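Local coordinates for UDP-N-acetylglucosamine--peptide N-acetylglucosaminyltransferase stabilizing protein GtfB (Streptococcus gordonii, PDB 5E9T) that stabilises its partner glycosyltransferase GtfA and binds the protein substrate, forming with GtfA the complex that attaches the first GlcNAc to the serine-rich repeat adhesin GspB, at residues G379-L384 with Q393-S398; Q305-L310 with I407-L412. One frame throughout, in Å; residues are numbered along the deposited sequence.

Contact 1 of 2, residues G379-L384 with Q393-S398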
ATOM      1  N   GLY B 379     -27.725 -24.664  33.128  1.00 90.23           N
ATOM      2  CA  GLY B 379     -27.919 -23.469  32.323  1.00 90.84           C
ATOM      3  C   GLY B 379     -29.132 -23.641  31.438  1.00 95.21           C
ATOM      4  O   GLY B 379     -29.891 -24.605  31.568  1.00 97.83           O
ATOM      5  N   PHE B 380     -29.301 -22.682  30.529  1.00 96.26           N
ATOM      6  CA  PHE B 380     -30.355 -22.677  29.527  1.00 96.42           C
ATOM      7  C   PHE B 380     -29.776 -23.181  28.212  1.00 99.68           C
ATOM      8  O   PHE B 380     -28.598 -23.506  28.137  1.00 99.30           O
ATOM      9  CB  PHE B 380     -30.935 -21.272  29.417  1.00 95.31           C
ATOM     10  CG  PHE B 380     -31.327 -20.699  30.744  1.00 97.90           C
ATOM     11  CD1 PHE B 380     -30.882 -19.461  31.156  1.00100.89           C
ATOM     12  CD2 PHE B 380     -32.117 -21.423  31.601  1.00 99.68           C
ATOM     13  CE1 PHE B 380     -31.244 -18.962  32.399  1.00103.16           C
ATOM     14  CE2 PHE B 380     -32.475 -20.932  32.833  1.00101.02           C
ATOM     15  CZ  PHE B 380     -32.038 -19.703  33.230  1.00103.55           C
ATOM     16  N   GLU B 381     -30.600 -23.253  27.159  1.00103.70           N
ATOM     17  CA  GLU B 381     -30.107 -23.896  25.943  1.00104.64           C
ATOM     18  C   GLU B 381     -28.980 -23.103  25.299  1.00106.63           C
ATOM     19  O   GLU B 381     -28.100 -23.696  24.663  1.00111.80           O
ATOM     20  CB  GLU B 381     -31.220 -24.135  24.925  1.00102.06           C
ATOM     21  CG  GLU B 381     -30.705 -24.793  23.638  1.00100.77           C
ATOM     22  CD  GLU B 381     -30.525 -26.301  23.768  1.00 99.96           C
ATOM     23  OE1 GLU B 381     -31.435 -26.966  24.300  1.00 99.40           O
ATOM     24  OE2 GLU B 381     -29.469 -26.821  23.352  1.00101.26           O
ATOM     25  N   GLN B 382     -28.909 -21.792  25.515  1.00101.19           N
ATOM     26  CA  GLN B 382     -27.697 -21.128  25.065  1.00102.73           C
ATOM     27  C   GLN B 382     -26.739 -21.313  26.230  1.00 99.35           C
ATOM     28  O   GLN B 382     -26.710 -20.528  27.184  1.00 91.22           O
ATOM     29  CB  GLN B 382     -27.921 -19.663  24.695  1.00107.28           C
ATOM     30  CG  GLN B 382     -26.599 -18.919  24.468  1.00111.02           C
ATOM     31  CD  GLN B 382     -26.624 -17.940  23.313  1.00115.29           C
ATOM     32  OE1 GLN B 382     -27.063 -18.265  22.210  1.00123.98           O
ATOM     33  NE2 GLN B 382     -26.097 -16.750  23.543  1.00115.01           N
ATOM     34  N   THR B 383     -25.918 -22.347  26.096  1.00102.62           N
ATOM     35  CA  THR B 383     -24.828 -22.658  26.994  1.00 99.71           C
ATOM     36  C   THR B 383     -23.553 -22.387  26.235  1.00 94.10           C
ATOM     37  O   THR B 383     -23.473 -22.629  25.027  1.00 92.62           O
ATOM     38  CB  THR B 383     -24.776 -24.132  27.424  1.00102.00           C
ATOM     39  OG1 THR B 383     -24.291 -24.919  26.331  1.00101.30           O
ATOM     40  CG2 THR B 383     -26.097 -24.666  27.815  1.00102.92           C
ATOM     41  N   LEU B 384     -22.551 -21.923  26.942  1.00 91.86           N
ATOM     42  CA  LEU B 384     -21.217 -22.003  26.395  1.00 89.51           C
ATOM     43  C   LEU B 384     -20.793 -23.462  26.497  1.00 94.28           C
ATOM     44  O   LEU B 384     -20.881 -24.067  27.571  1.00 97.96           O
ATOM     45  CB  LEU B 384     -20.290 -21.049  27.148  1.00 82.43           C
ATOM     46  CG  LEU B 384     -20.655 -19.559  26.944  1.00 81.16           C
ATOM     47  CD1 LEU B 384     -22.027 -19.131  27.453  1.00 80.13           C
ATOM     48  CD2 LEU B 384     -19.661 -18.684  27.618  1.00 82.87           C
ATOM     49  N   GLN B 393     -31.214 -33.375  32.191  1.00102.07           N
ATOM     50  CA  GLN B 393     -32.194 -33.010  33.214  1.00101.37           C
ATOM     51  C   GLN B 393     -31.922 -31.610  33.736  1.00100.28           C
ATOM     52  O   GLN B 393     -32.840 -30.874  34.129  1.00 99.34           O
ATOM     53  CB  GLN B 393     -32.131 -34.019  34.354  1.00102.08           C
ATOM     54  CG  GLN B 393     -32.071 -35.455  33.858  1.00109.57           C
ATOM     55  CD  GLN B 393     -30.687 -36.056  33.981  1.00115.06           C
ATOM     56  OE1 GLN B 393     -29.971 -35.774  34.928  1.00119.17           O
ATOM     57  NE2 GLN B 393     -30.309 -36.895  33.023  1.00112.14           N
ATOM     58  N   HIS B 394     -30.651 -31.238  33.732  1.00 97.90           N
ATOM     59  CA  HIS B 394     -30.150 -29.988  34.268  1.00 93.43           C
ATOM     60  C   HIS B 394     -30.284 -28.817  33.294  1.00 91.92           C
ATOM     61  O   HIS B 394     -30.448 -27.673  33.741  1.00 89.75           O
ATOM     62  CB  HIS B 394     -28.704 -30.235  34.718  1.00 91.55           C
ATOM     63  CG  HIS B 394     -28.615 -31.132  35.916  1.00 90.37           C
ATOM     64  ND1 HIS B 394     -29.076 -32.431  35.918  1.00 94.95           N
ATOM     65  CD2 HIS B 394     -28.185 -30.886  37.175  1.00 86.63           C
ATOM     66  CE1 HIS B 394     -28.891 -32.955  37.119  1.00 94.14           C
ATOM     67  NE2 HIS B 394     -28.354 -32.035  37.901  1.00 87.92           N
ATOM     68  N   ILE B 395     -30.258 -29.078  31.983  1.00 94.35           N
ATOM     69  CA  ILE B 395     -30.321 -28.001  31.001  1.00 97.00           C
ATOM     70  C   ILE B 395     -31.736 -27.437  30.929  1.00100.74           C
ATOM     71  O   ILE B 395     -32.725 -28.121  31.223  1.00 99.67           O
ATOM     72  CB  ILE B 395     -29.856 -28.489  29.616  1.00 95.94           C
ATOM     73  CG1 ILE B 395     -29.683 -27.306  28.658  1.00 98.22           C
ATOM     74  CG2 ILE B 395     -30.862 -29.453  29.019  1.00 95.37           C
ATOM     75  CD1 ILE B 395     -28.604 -27.501  27.628  1.00100.38           C
ATOM     76  N   PHE B 396     -31.837 -26.179  30.516  1.00105.20           N
ATOM     77  CA  PHE B 396     -33.111 -25.488  30.419  1.00112.64           C
ATOM     78  C   PHE B 396     -33.271 -24.904  29.030  1.00120.37           C
ATOM     79  O   PHE B 396     -32.323 -24.846  28.245  1.00120.66           O
ATOM     80  CB  PHE B 396     -33.208 -24.366  31.442  1.00115.62           C
ATOM     81  CG  PHE B 396     -33.014 -24.822  32.830  1.00114.57           C
ATOM     82  CD1 PHE B 396     -33.610 -25.981  33.277  1.00115.57           C
ATOM     83  CD2 PHE B 396     -32.151 -24.146  33.662  1.00112.91           C
ATOM     84  CE1 PHE B 396     -33.402 -26.423  34.558  1.00116.58           C
ATOM     85  CE2 PHE B 396     -31.922 -24.591  34.919  1.00114.59           C
ATOM     86  CZ  PHE B 396     -32.550 -25.728  35.378  1.00115.58           C
ATOM     87  N   ASP B 397     -34.492 -24.479  28.727  1.00128.24           N
ATOM     88  CA  ASP B 397     -34.720 -23.703  27.520  1.00130.64           C
ATOM     89  C   ASP B 397     -34.193 -22.286  27.711  1.00126.12           C
ATOM     90  O   ASP B 397     -33.800 -21.891  28.808  1.00124.75           O
ATOM     91  CB  ASP B 397     -36.204 -23.658  27.183  1.00133.34           C
ATOM     92  CG  ASP B 397     -36.711 -24.954  26.660  1.00135.73           C
ATOM     93  OD1 ASP B 397     -35.894 -25.833  26.331  1.00131.88           O
ATOM     94  OD2 ASP B 397     -37.946 -25.080  26.586  1.00140.10           O
ATOM     95  N   SER B 398     -34.289 -21.475  26.661  1.00122.39           N
ATOM     96  CA  SER B 398     -33.670 -20.158  26.750  1.00121.04           C
ATOM     97  C   SER B 398     -34.717 -19.318  27.450  1.00121.81           C
ATOM     98  O   SER B 398     -35.568 -18.689  26.831  1.00128.61           O
ATOM     99  CB  SER B 398     -33.353 -19.585  25.371  1.00117.26           C
ATOM    100  OG  SER B 398     -32.179 -20.151  24.819  1.00110.93           O
TER

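Contact 2 of 2, residues Q305-L310 with I407-L412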
ATOM      1  N   GLN B 305     -32.949 -12.431  42.747  1.00105.32           N
ATOM      2  CA  GLN B 305     -33.968 -11.999  43.699  1.00109.66           C
ATOM      3  C   GLN B 305     -34.786 -13.172  44.220  1.00111.85           C
ATOM      4  O   GLN B 305     -35.291 -13.121  45.349  1.00111.57           O
ATOM      5  CB  GLN B 305     -34.901 -10.973  43.049  1.00111.48           C
ATOM      6  CG  GLN B 305     -36.182 -11.622  42.528  1.00114.27           C
ATOM      7  CD  GLN B 305     -37.316 -10.668  42.237  1.00112.03           C
ATOM      8  OE1 GLN B 305     -37.406 -10.099  41.146  1.00107.08           O
ATOM      9  NE2 GLN B 305     -38.223 -10.522  43.195  1.00112.79           N
ATOM     10  N   SER B 306     -34.943 -14.225  43.412  1.00109.28           N
ATOM     11  CA  SER B 306     -35.863 -15.294  43.771  1.00100.88           C
ATOM     12  C   SER B 306     -35.231 -16.255  44.760  1.00 96.60           C
ATOM     13  O   SER B 306     -35.943 -16.878  45.561  1.00 94.31           O
ATOM     14  CB  SER B 306     -36.326 -16.022  42.511  1.00 99.63           C
ATOM     15  OG  SER B 306     -35.216 -16.465  41.751  1.00 98.97           O
ATOM     16  N   LEU B 307     -33.903 -16.385  44.724  1.00 97.58           N
ATOM     17  CA  LEU B 307     -33.153 -17.141  45.721  1.00 94.96           C
ATOM     18  C   LEU B 307     -32.118 -16.228  46.366  1.00 92.65           C
ATOM     19  O   LEU B 307     -30.920 -16.297  46.048  1.00 87.77           O
ATOM     20  CB  LEU B 307     -32.469 -18.358  45.122  1.00 93.32           C
ATOM     21  CG  LEU B 307     -33.301 -19.228  44.222  1.00 92.05           C
ATOM     22  CD1 LEU B 307     -32.260 -19.924  43.407  1.00 87.54           C
ATOM     23  CD2 LEU B 307     -34.154 -20.188  45.043  1.00 94.69           C
ATOM     24  N   PRO B 308     -32.547 -15.390  47.315  1.00 95.10           N
ATOM     25  CA  PRO B 308     -31.607 -14.509  48.024  1.00 98.87           C
ATOM     26  C   PRO B 308     -30.627 -15.230  48.953  1.00100.19           C
ATOM     27  O   PRO B 308     -29.642 -14.605  49.364  1.00101.36           O
ATOM     28  CB  PRO B 308     -32.536 -13.580  48.820  1.00 94.48           C
ATOM     29  CG  PRO B 308     -33.834 -14.329  48.929  1.00 90.41           C
ATOM     30  CD  PRO B 308     -33.951 -15.135  47.681  1.00 89.92           C
ATOM     31  N   GLN B 309     -30.860 -16.499  49.310  1.00 96.68           N
ATOM     32  CA  GLN B 309     -29.939 -17.211  50.198  1.00 96.77           C
ATOM     33  C   GLN B 309     -28.627 -17.570  49.514  1.00 98.94           C
ATOM     34  O   GLN B 309     -27.627 -17.813  50.202  1.00 97.56           O
ATOM     35  CB  GLN B 309     -30.584 -18.495  50.741  1.00102.80           C
ATOM     36  CG  GLN B 309     -31.128 -19.482  49.691  1.00114.60           C
ATOM     37  CD  GLN B 309     -32.393 -19.000  49.024  1.00117.50           C
ATOM     38  OE1 GLN B 309     -32.474 -17.860  48.590  1.00117.83           O
ATOM     39  NE2 GLN B 309     -33.390 -19.867  48.932  1.00114.59           N
ATOM     40  N   LEU B 310     -28.611 -17.611  48.187  1.00100.64           N
ATOM     41  CA  LEU B 310     -27.471 -18.103  47.429  1.00 91.03           C
ATOM     42  C   LEU B 310     -26.520 -16.955  47.102  1.00 84.12           C
ATOM     43  O   LEU B 310     -26.944 -15.924  46.573  1.00 90.00           O
ATOM     44  CB  LEU B 310     -27.965 -18.780  46.150  1.00 84.66           C
ATOM     45  CG  LEU B 310     -27.197 -19.942  45.525  1.00 84.17           C
ATOM     46  CD1 LEU B 310     -27.140 -21.127  46.476  1.00 83.18           C
ATOM     47  CD2 LEU B 310     -27.852 -20.337  44.210  1.00 84.61           C
ATOM     48  N   ILE B 407     -35.515 -23.599  41.917  1.00106.01           N
ATOM     49  CA  ILE B 407     -35.887 -24.631  42.885  1.00106.07           C
ATOM     50  C   ILE B 407     -35.645 -26.061  42.389  1.00 98.85           C
ATOM     51  O   ILE B 407     -35.622 -26.991  43.212  1.00 98.29           O
ATOM     52  CB  ILE B 407     -37.341 -24.432  43.366  1.00108.23           C
ATOM     53  CG1 ILE B 407     -37.585 -22.941  43.567  1.00101.81           C
ATOM     54  CG2 ILE B 407     -37.569 -25.121  44.707  1.00108.91           C
ATOM     55  CD1 ILE B 407     -39.009 -22.562  43.854  1.00 93.27           C
ATOM     56  N   LEU B 408     -35.413 -26.267  41.093  1.00 91.62           N
ATOM     57  CA  LEU B 408     -34.696 -27.473  40.692  1.00 87.51           C
ATOM     58  C   LEU B 408     -33.246 -27.351  41.129  1.00 85.85           C
ATOM     59  O   LEU B 408     -32.641 -28.316  41.606  1.00 84.23           O
ATOM     60  CB  LEU B 408     -34.798 -27.680  39.178  1.00 86.69           C
ATOM     61  CG  LEU B 408     -34.686 -29.099  38.605  1.00 79.55           C
ATOM     62  CD1 LEU B 408     -35.119 -29.124  37.145  1.00 79.24           C
ATOM     63  CD2 LEU B 408     -33.281 -29.671  38.746  1.00 71.62           C
ATOM     64  N   GLU B 409     -32.689 -26.151  40.972  1.00 90.84           N
ATOM     65  CA  GLU B 409     -31.441 -25.763  41.619  1.00 96.41           C
ATOM     66  C   GLU B 409     -31.495 -25.964  43.130  1.00 88.67           C
ATOM     67  O   GLU B 409     -30.529 -26.452  43.729  1.00 81.19           O
ATOM     68  CB  GLU B 409     -31.154 -24.302  41.266  1.00109.11           C
ATOM     69  CG  GLU B 409     -30.105 -23.605  42.072  1.00119.86           C
ATOM     70  CD  GLU B 409     -28.736 -24.158  41.814  1.00126.56           C
ATOM     71  OE1 GLU B 409     -28.630 -25.290  41.329  1.00131.21           O
ATOM     72  OE2 GLU B 409     -27.767 -23.448  42.097  1.00129.92           O
ATOM     73  N   GLU B 410     -32.626 -25.616  43.762  1.00 87.80           N
ATOM     74  CA  GLU B 410     -32.780 -25.661  45.219  1.00 87.77           C
ATOM     75  C   GLU B 410     -32.831 -27.080  45.769  1.00 85.89           C
ATOM     76  O   GLU B 410     -32.910 -27.257  46.991  1.00 85.27           O
ATOM     77  CB  GLU B 410     -34.029 -24.897  45.646  1.00 91.93           C
ATOM     78  CG  GLU B 410     -33.967 -24.277  47.024  1.00 96.77           C
ATOM     79  CD  GLU B 410     -34.765 -22.996  47.087  1.00 97.54           C
ATOM     80  OE1 GLU B 410     -35.569 -22.761  46.161  1.00 98.22           O
ATOM     81  OE2 GLU B 410     -34.591 -22.227  48.054  1.00 95.77           O
ATOM     82  N   ALA B 411     -32.741 -28.086  44.897  1.00 86.10           N
ATOM     83  CA  ALA B 411     -32.697 -29.502  45.254  1.00 87.37           C
ATOM     84  C   ALA B 411     -31.303 -29.803  45.789  1.00 88.51           C
ATOM     85  O   ALA B 411     -30.843 -30.951  45.803  1.00 87.25           O
ATOM     86  CB  ALA B 411     -33.051 -30.387  44.063  1.00 85.84           C
ATOM     87  N   LEU B 412     -30.609 -28.721  46.123  1.00 89.03           N
ATOM     88  CA  LEU B 412     -29.362 -28.656  46.864  1.00 90.10           C
ATOM     89  C   LEU B 412     -29.598 -28.688  48.391  1.00 92.15           C
ATOM     90  O   LEU B 412     -28.671 -28.422  49.161  1.00 87.68           O
ATOM     91  CB  LEU B 412     -28.614 -27.383  46.417  1.00 88.37           C
ATOM     92  CG  LEU B 412     -27.542 -26.544  47.107  1.00 87.70           C
ATOM     93  CD1 LEU B 412     -26.271 -27.330  47.180  1.00 90.54           C
ATOM     94  CD2 LEU B 412     -27.335 -25.274  46.298  1.00 85.19           C
TER

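Contact 1 of 2, residues G379-L384 with Q393-S398
Phe380 and Phe396 carry the middle of this contact, where two extended pieces of one long loop run side by side in the same direction. Their CA atoms lie 4.0 Å apart, and Phe380 CA and Phe396 CA are the closest pair in a register that also sets Gly379 beside Ile395 and Glu381 beside Asp397. Both rings leave on the same side of the two adjacent backbones. Each has CG anti to its own carbonyl carbon (chi1 -51° in Phe380), and the rings meet rim to rim, with neither over the face of the other. The ring centroids of Phe380 and Phe396 are 5.6 Å apart and their planes are inclined by 44°. The backbones are joined by a weak hydrogen bond from Phe396 N to Gly379 O, 2.7 Å long but strongly bent. On the opposite side of the two backbones from the rings, Ile395 reaches across with CG1 and CD1, and its CD1 meets Thr383 CG2 at 3.8 Å, the two side chains crossing at about a right angle. Glu381 CB lies near Phe396 O and Ser398 OG, while its carboxylate (OE2) makes a salt bridge with Arg387. The Phe396 side chain touches Leu378 of strand 376-379 and Ala405 and Leu408 of helix 405-409; His394 packs against Ala421 and Ala424 of helix 415-428.

Contact 2 of 2, residues Q305-L310 with I407-L412
Leu307 and Glu410 reach for each other through differently set first torsions: Leu307 has CG anti to its carbonyl carbon (chi1 -47°), while Glu410 has CG swung to the far side of its backbone N (chi1 -151°). The two side chains slide past one another in opposite directions, and Leu307 CD2 comes up against the carboxylate, nearest to Glu410 OE1 at 3.1 Å. Its other methyl is more distant from the neighbouring acid, with Leu307 CD1 4.5 Å from Glu409 CG. The chain of Gln309 bends at chi2 and crosses that of Glu410 at about a right angle, bringing Gln309 NE2 to 2.8 Å from Glu410 OE2; the amide and carboxylate planes are turned 56° apart, and the exact setting of the amide is doubtful in this model.

The piece 305-310 leaves helix 300-306 through a type I beta turn from Leu307 to Leu310, closed by a weak hydrogen bond of 3.4 Å from Leu310 N to Leu307 O, and leads directly into strand 311-315. Strand 287-291, helix 300-306 and strand 311-315 follow one another as in the beta-alpha-beta units of a Rossmann-like domain, consistent with the GT-B type architecture of this family. Leu307 and Leu310 are both buried, and Asn332 ND2 donates a hydrogen bond to Leu310 O.

At the end of the turn Leu310, like Leu307, points toward 407-412 and splits its methyls between two partners. CD2 touches the buried acid, with Leu310 CD2 3.8 Å from Glu409 OE2, and Leu310 CD1 meets Leu412 CD2 at 4.2 Å in an apolar contact. Leu412 also packs on Leu284, in a loop ahead of strand 287-291.

Contact 1 is nested along the chain inside the loop that contact 2 closes, and their centres are about 17 Å apart. They meet directly through Leu408, whose CD1 lies 4.1 Å from Phe396 CE1. Helix 405-409 thus serves both: it packs on the Phe396 ring of contact 1, while its end leads into contact 2. Both are partly buried, contact 2 lying farther from the chain's centre. Contact 1 joins neighbouring parts of one loop through adjoining backbones, a weak backbone bond and aromatic rims; contact 2 joins residues almost a hundred positions apart through side chains alone, mixing leucine methyls with carboxylates.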